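Long-range contact in Ydr267cp (Saccharomyces cerevisiae, PDB 2HES), which serves as an essential WD40 beta-propeller component of the cytosolic machinery that matures extramitochondrial iron-sulfur proteins: residues A[254-268]-A[292-304]. Sequence-based numbering, arbitrary orientation.
Sequences YNVAWGFNGLIASVG and CHGVYEINVVKWL
Y254 lies along the start of strand 298-303, its ring edge against I298 O (CD2 to O 3.3 Å), and its hydroxyl donates to E297 OE1, meeting the carboxylate from above its plane. Y254 and N255 form a classic beta bulge opposite V267; one water joins Y254 O to N299 O. N255 reaches across to strand 298-303: its OD1 accepts a nearly straight bond from V301 N (3.0 Å, 165°) and another from a water that in turn accepts from K302 NZ, itself bonded to F20 O, so a buried amide oxygen is held twice. A257 sets its methyl against V301 and W303 CD1, while A257 O takes W303 NE1 (3.0 Å) from above the carbonyl plane in addition to A265 N. G259 CA lies over the five-membered ring, a CH-pi contact at 3.8 Å from the centroid. Over the rim of an indole face stands N261 ND2, its amide nearly perpendicular to the ring; N261 OD1 closes an Asx turn with L263 N. L263 CB and A265 CB pack on W303 CZ2. A leucine in place of W303 would probably leave A257 O without its second donor and open a gap between G259 and A265. V267 wedges between I298 and V301; chi1 of -61° turns its CG1 onto V301 CB (3.7 Å). G268 O accepts from I298 N. The contact joins the first two strands of the WD 6 blade to the innermost strand of the next, 298-303 in WD 7, whose sheet strand 5-11 completes: strand 312-316 backs A265, V267, V301 and W303, strand 273-279 flanks L263 and V267, and V256 and W258 turn to strand 213-218 of WD 5.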
loop_
_atom_site.group_PDB
_atom_site.type_symbol
_atom_site.label_atom_id
_atom_site.label_comp_id
_atom_site.label_asym_id
_atom_site.label_seq_id
_atom_site.Cartn_x
_atom_site.Cartn_y
_atom_site.Cartn_z
ATOM N N TYR A 254 -4.840 1.885 -10.051
ATOM C CA TYR A 254 -3.501 1.695 -9.539
ATOM C C TYR A 254 -3.414 1.585 -8.011
ATOM O O TYR A 254 -2.396 1.139 -7.512
ATOM C CB TYR A 254 -2.615 2.881 -9.943
ATOM C CG TYR A 254 -2.146 2.888 -11.397
ATOM C CD1 TYR A 254 -1.809 1.710 -12.067
ATOM C CD2 TYR A 254 -1.958 4.105 -12.072
ATOM C CE1 TYR A 254 -1.363 1.743 -13.427
ATOM C CE2 TYR A 254 -1.492 4.126 -13.390
ATOM C CZ TYR A 254 -1.173 2.971 -14.046
ATOM O OH TYR A 254 -0.711 3.056 -15.381
ATOM N N ASN A 255 -4.410 2.068 -7.302
ATOM C CA ASN A 255 -4.355 1.987 -5.821
ATOM C C ASN A 255 -5.748 1.998 -5.170
ATOM O O ASN A 255 -6.668 2.691 -5.606
ATOM C CB ASN A 255 -3.456 3.159 -5.311
ATOM C CG ASN A 255 -2.547 2.772 -4.135
ATOM O OD1 ASN A 255 -2.552 3.434 -3.121
ATOM N ND2 ASN A 255 -1.732 1.725 -4.303
ATOM N N VAL A 256 -5.901 1.215 -4.107
ATOM C CA VAL A 256 -7.085 1.272 -3.286
ATOM C C VAL A 256 -6.705 1.373 -1.829
ATOM O O VAL A 256 -5.615 0.906 -1.422
ATOM C CB VAL A 256 -7.992 -0.005 -3.484
ATOM C CG1 VAL A 256 -8.517 -0.097 -4.902
ATOM C CG2 VAL A 256 -7.185 -1.271 -3.172
ATOM N N ALA A 257 -7.620 1.924 -1.043
ATOM C CA ALA A 257 -7.418 2.121 0.412
ATOM C C ALA A 257 -8.735 2.007 1.134
ATOM O O ALA A 257 -9.753 2.614 0.713
ATOM C CB ALA A 257 -6.797 3.501 0.670
ATOM N N TRP A 258 -8.743 1.210 2.195
ATOM C CA TRP A 258 -9.951 0.930 2.905
ATOM C C TRP A 258 -9.787 1.552 4.273
ATOM O O TRP A 258 -8.939 1.113 5.076
ATOM C CB TRP A 258 -10.224 -0.567 2.999
ATOM C CG TRP A 258 -11.703 -0.920 3.223
ATOM C CD1 TRP A 258 -12.670 -0.135 3.827
ATOM C CD2 TRP A 258 -12.327 -2.178 2.956
ATOM N NE1 TRP A 258 -13.872 -0.815 3.873
ATOM C CE2 TRP A 258 -13.687 -2.071 3.356
ATOM C CE3 TRP A 258 -11.890 -3.377 2.359
ATOM C CZ2 TRP A 258 -14.619 -3.114 3.175
ATOM C CZ3 TRP A 258 -12.809 -4.425 2.194
ATOM C CH2 TRP A 258 -14.167 -4.279 2.599
ATOM N N GLY A 259 -10.567 2.596 4.523
ATOM C CA GLY A 259 -10.375 3.341 5.772
ATOM C C GLY A 259 -11.029 2.713 6.987
ATOM O O GLY A 259 -11.906 1.843 6.848
ATOM N N PHE A 260 -10.612 3.164 8.185
ATOM C CA PHE A 260 -11.293 2.765 9.422
ATOM C C PHE A 260 -12.719 3.305 9.484
ATOM O O PHE A 260 -13.529 2.836 10.260
ATOM C CB PHE A 260 -10.495 3.156 10.684
ATOM C CG PHE A 260 -9.208 2.402 10.828
ATOM C CD1 PHE A 260 -9.164 1.246 11.583
ATOM C CD2 PHE A 260 -8.052 2.838 10.166
ATOM C CE1 PHE A 260 -7.950 0.498 11.714
ATOM C CE2 PHE A 260 -6.835 2.130 10.274
ATOM C CZ PHE A 260 -6.782 0.965 11.059
ATOM N N ASN A 261 -13.016 4.278 8.636
ATOM C CA ASN A 261 -14.376 4.786 8.481
ATOM C C ASN A 261 -15.300 3.859 7.651
ATOM O O ASN A 261 -16.486 4.151 7.421
ATOM C CB ASN A 261 -14.304 6.188 7.896
ATOM C CG ASN A 261 -13.604 6.229 6.532
ATOM O OD1 ASN A 261 -13.326 5.202 5.923
ATOM N ND2 ASN A 261 -13.304 7.426 6.067
ATOM N N GLY A 262 -14.752 2.742 7.185
ATOM C CA GLY A 262 -15.532 1.797 6.407
ATOM C C GLY A 262 -15.530 2.076 4.916
ATOM O O GLY A 262 -16.075 1.283 4.133
ATOM N N LEU A 263 -14.948 3.209 4.506
ATOM C CA LEU A 263 -15.074 3.650 3.120
ATOM C C LEU A 263 -13.879 3.184 2.305
ATOM O O LEU A 263 -12.745 3.247 2.790
ATOM C CB LEU A 263 -15.143 5.193 3.020
ATOM C CG LEU A 263 -16.289 5.942 3.715
ATOM C CD1 LEU A 263 -16.158 7.440 3.462
ATOM C CD2 LEU A 263 -17.680 5.421 3.309
ATOM N N ILE A 264 -14.114 2.813 1.050
ATOM C CA ILE A 264 -13.022 2.454 0.141
ATOM C C ILE A 264 -12.748 3.686 -0.753
ATOM O O ILE A 264 -13.688 4.341 -1.205
ATOM C CB ILE A 264 -13.387 1.222 -0.763
ATOM C CG1 ILE A 264 -13.497 -0.043 0.093
ATOM C CG2 ILE A 264 -12.338 1.002 -1.892
ATOM C CD1 ILE A 264 -13.998 -1.247 -0.696
ATOM N N ALA A 265 -11.482 3.969 -0.988
ATOM C CA ALA A 265 -11.049 4.924 -2.023
ATOM C C ALA A 265 -10.277 4.224 -3.130
ATOM O O ALA A 265 -9.491 3.286 -2.863
ATOM C CB ALA A 265 -10.183 6.019 -1.367
ATOM N N SER A 266 -10.494 4.642 -4.383
ATOM C CA SER A 266 -9.685 4.135 -5.490
ATOM C C SER A 266 -9.136 5.279 -6.355
ATOM O O SER A 266 -9.742 6.356 -6.425
ATOM C CB SER A 266 -10.484 3.161 -6.368
ATOM O OG SER A 266 -11.593 3.821 -7.004
ATOM N N VAL A 267 -7.984 5.032 -6.952
ATOM C CA VAL A 267 -7.421 5.959 -7.942
ATOM C C VAL A 267 -6.896 5.260 -9.155
ATOM O O VAL A 267 -6.346 4.141 -9.081
ATOM C CB VAL A 267 -6.311 6.899 -7.326
ATOM C CG1 VAL A 267 -6.879 7.744 -6.226
ATOM C CG2 VAL A 267 -5.065 6.088 -6.868
ATOM N N GLY A 268 -6.956 5.958 -10.299
ATOM C CA GLY A 268 -6.577 5.312 -11.524
ATOM C C GLY A 268 -5.680 6.097 -12.462
ATOM O O GLY A 268 -5.405 7.297 -12.242
ATOM N N CYS A 292 -7.947 14.866 -10.950
ATOM C CA CYS A 292 -7.457 15.238 -9.624
ATOM C C CYS A 292 -5.990 15.665 -9.645
ATOM O O CYS A 292 -5.577 16.412 -8.768
ATOM C CB CYS A 292 -7.700 14.107 -8.622
ATOM S SG CYS A 292 -9.426 13.915 -8.234
ATOM N N HIS A 293 -5.221 15.159 -10.608
ATOM C CA HIS A 293 -3.825 15.562 -10.859
ATOM C C HIS A 293 -3.693 16.153 -12.251
ATOM O O HIS A 293 -2.753 15.879 -12.967
ATOM C CB HIS A 293 -2.855 14.402 -10.621
ATOM C CG HIS A 293 -2.653 14.122 -9.173
ATOM N ND1 HIS A 293 -1.449 14.329 -8.533
ATOM C CD2 HIS A 293 -3.534 13.758 -8.213
ATOM C CE1 HIS A 293 -1.591 14.069 -7.244
ATOM N NE2 HIS A 293 -2.843 13.711 -7.024
ATOM N N GLY A 294 -4.668 16.971 -12.628
ATOM C CA GLY A 294 -4.706 17.514 -13.984
ATOM C C GLY A 294 -4.781 16.408 -15.005
ATOM O O GLY A 294 -5.646 15.530 -14.912
ATOM N N VAL A 295 -3.840 16.421 -15.946
ATOM C CA VAL A 295 -3.762 15.417 -16.997
ATOM C C VAL A 295 -3.002 14.126 -16.574
ATOM O O VAL A 295 -2.849 13.186 -17.387
ATOM C CB VAL A 295 -3.128 16.029 -18.275
ATOM C CG1 VAL A 295 -1.668 16.378 -18.043
ATOM C CG2 VAL A 295 -3.266 15.082 -19.452
ATOM N N TYR A 296 -2.551 14.082 -15.315
ATOM C CA TYR A 296 -1.629 13.054 -14.842
ATOM C C TYR A 296 -2.248 11.806 -14.187
ATOM O O TYR A 296 -3.254 11.875 -13.472
ATOM C CB TYR A 296 -0.591 13.679 -13.888
ATOM C CG TYR A 296 0.338 14.655 -14.601
ATOM C CD1 TYR A 296 1.500 14.200 -15.229
ATOM C CD2 TYR A 296 0.046 16.011 -14.652
ATOM C CE1 TYR A 296 2.359 15.086 -15.898
ATOM C CE2 TYR A 296 0.893 16.912 -15.321
ATOM C CZ TYR A 296 2.035 16.436 -15.939
ATOM O OH TYR A 296 2.894 17.300 -16.600
ATOM N N GLU A 297 -1.596 10.669 -14.426
ATOM C CA GLU A 297 -1.999 9.393 -13.814
ATOM C C GLU A 297 -1.826 9.526 -12.302
ATOM O O GLU A 297 -0.912 10.239 -11.847
ATOM C CB GLU A 297 -1.155 8.244 -14.369
ATOM C CG GLU A 297 -1.518 7.887 -15.846
ATOM C CD GLU A 297 -0.834 6.646 -16.406
ATOM O OE1 GLU A 297 -0.087 5.955 -15.686
ATOM O OE2 GLU A 297 -1.035 6.347 -17.601
ATOM N N ILE A 298 -2.713 8.901 -11.524
ATOM C CA ILE A 298 -2.605 8.952 -10.067
ATOM C C ILE A 298 -2.196 7.553 -9.599
ATOM O O ILE A 298 -2.834 6.551 -9.997
ATOM C CB ILE A 298 -3.926 9.366 -9.377
ATOM C CG1 ILE A 298 -4.527 10.652 -9.968
ATOM C CG2 ILE A 298 -3.733 9.478 -7.862
ATOM C CD1 ILE A 298 -5.857 11.034 -9.362
ATOM N N ASN A 299 -1.182 7.463 -8.728
ATOM C CA ASN A 299 -0.562 6.158 -8.443
ATOM C C ASN A 299 -0.891 5.622 -7.073
ATOM O O ASN A 299 -0.750 4.399 -6.823
ATOM C CB ASN A 299 0.962 6.289 -8.535
ATOM C CG ASN A 299 1.416 6.671 -9.915
ATOM O OD1 ASN A 299 1.124 5.982 -10.894
ATOM N ND2 ASN A 299 2.135 7.784 -10.006
ATOM N N VAL A 300 -1.245 6.527 -6.172
ATOM C CA VAL A 300 -1.346 6.187 -4.734
ATOM C C VAL A 300 -2.388 7.012 -4.012
ATOM O O VAL A 300 -2.575 8.199 -4.321
ATOM C CB VAL A 300 0.063 6.181 -3.998
ATOM C CG1 VAL A 300 0.756 7.546 -4.050
ATOM C CG2 VAL A 300 -0.087 5.753 -2.573
ATOM N N VAL A 301 -3.086 6.372 -3.063
ATOM C CA VAL A 301 -4.089 7.028 -2.244
ATOM C C VAL A 301 -4.060 6.472 -0.832
ATOM O O VAL A 301 -3.912 5.272 -0.661
ATOM C CB VAL A 301 -5.529 6.867 -2.853
ATOM C CG1 VAL A 301 -5.949 5.379 -2.931
ATOM C CG2 VAL A 301 -6.543 7.702 -2.083
ATOM N N LYS A 302 -4.212 7.350 0.167
ATOM C CA LYS A 302 -4.278 6.946 1.578
ATOM C C LYS A 302 -5.304 7.764 2.344
ATOM O O LYS A 302 -5.484 8.935 2.065
ATOM C CB LYS A 302 -2.899 7.139 2.237
ATOM C CG LYS A 302 -1.795 6.169 1.808
ATOM C CD LYS A 302 -2.133 4.733 2.206
ATOM C CE LYS A 302 -0.901 3.918 2.545
ATOM N NZ LYS A 302 0.158 3.838 1.517
ATOM N N TRP A 303 -5.922 7.155 3.348
ATOM C CA TRP A 303 -6.835 7.816 4.267
ATOM C C TRP A 303 -5.994 8.244 5.450
ATOM O O TRP A 303 -5.278 7.407 6.019
ATOM C CB TRP A 303 -7.849 6.833 4.809
ATOM C CG TRP A 303 -8.873 6.371 3.848
ATOM C CD1 TRP A 303 -8.922 5.160 3.217
ATOM C CD2 TRP A 303 -10.039 7.090 3.440
ATOM N NE1 TRP A 303 -10.044 5.082 2.435
ATOM C CE2 TRP A 303 -10.749 6.252 2.550
ATOM C CE3 TRP A 303 -10.559 8.355 3.745
ATOM C CZ2 TRP A 303 -11.941 6.639 1.951
ATOM C CZ3 TRP A 303 -11.741 8.746 3.151
ATOM C CH2 TRP A 303 -12.429 7.884 2.264
ATOM N N LEU A 304 -6.108 9.517 5.832
ATOM C CA LEU A 304 -5.211 10.063 6.872
ATOM C C LEU A 304 -5.933 10.294 8.185
ATOM O O LEU A 304 -7.135 10.594 8.197
ATOM C CB LEU A 304 -4.533 11.354 6.372
ATOM C CG LEU A 304 -3.172 11.302 5.643
ATOM C CD1 LEU A 304 -2.941 10.065 4.728
ATOM C CD2 LEU A 304 -2.884 12.585 4.872
HETATM O O HOH W 1 0.577 2.254 -7.389
HETATM O O HOH W 2 -1.572 3.252 -0.690
#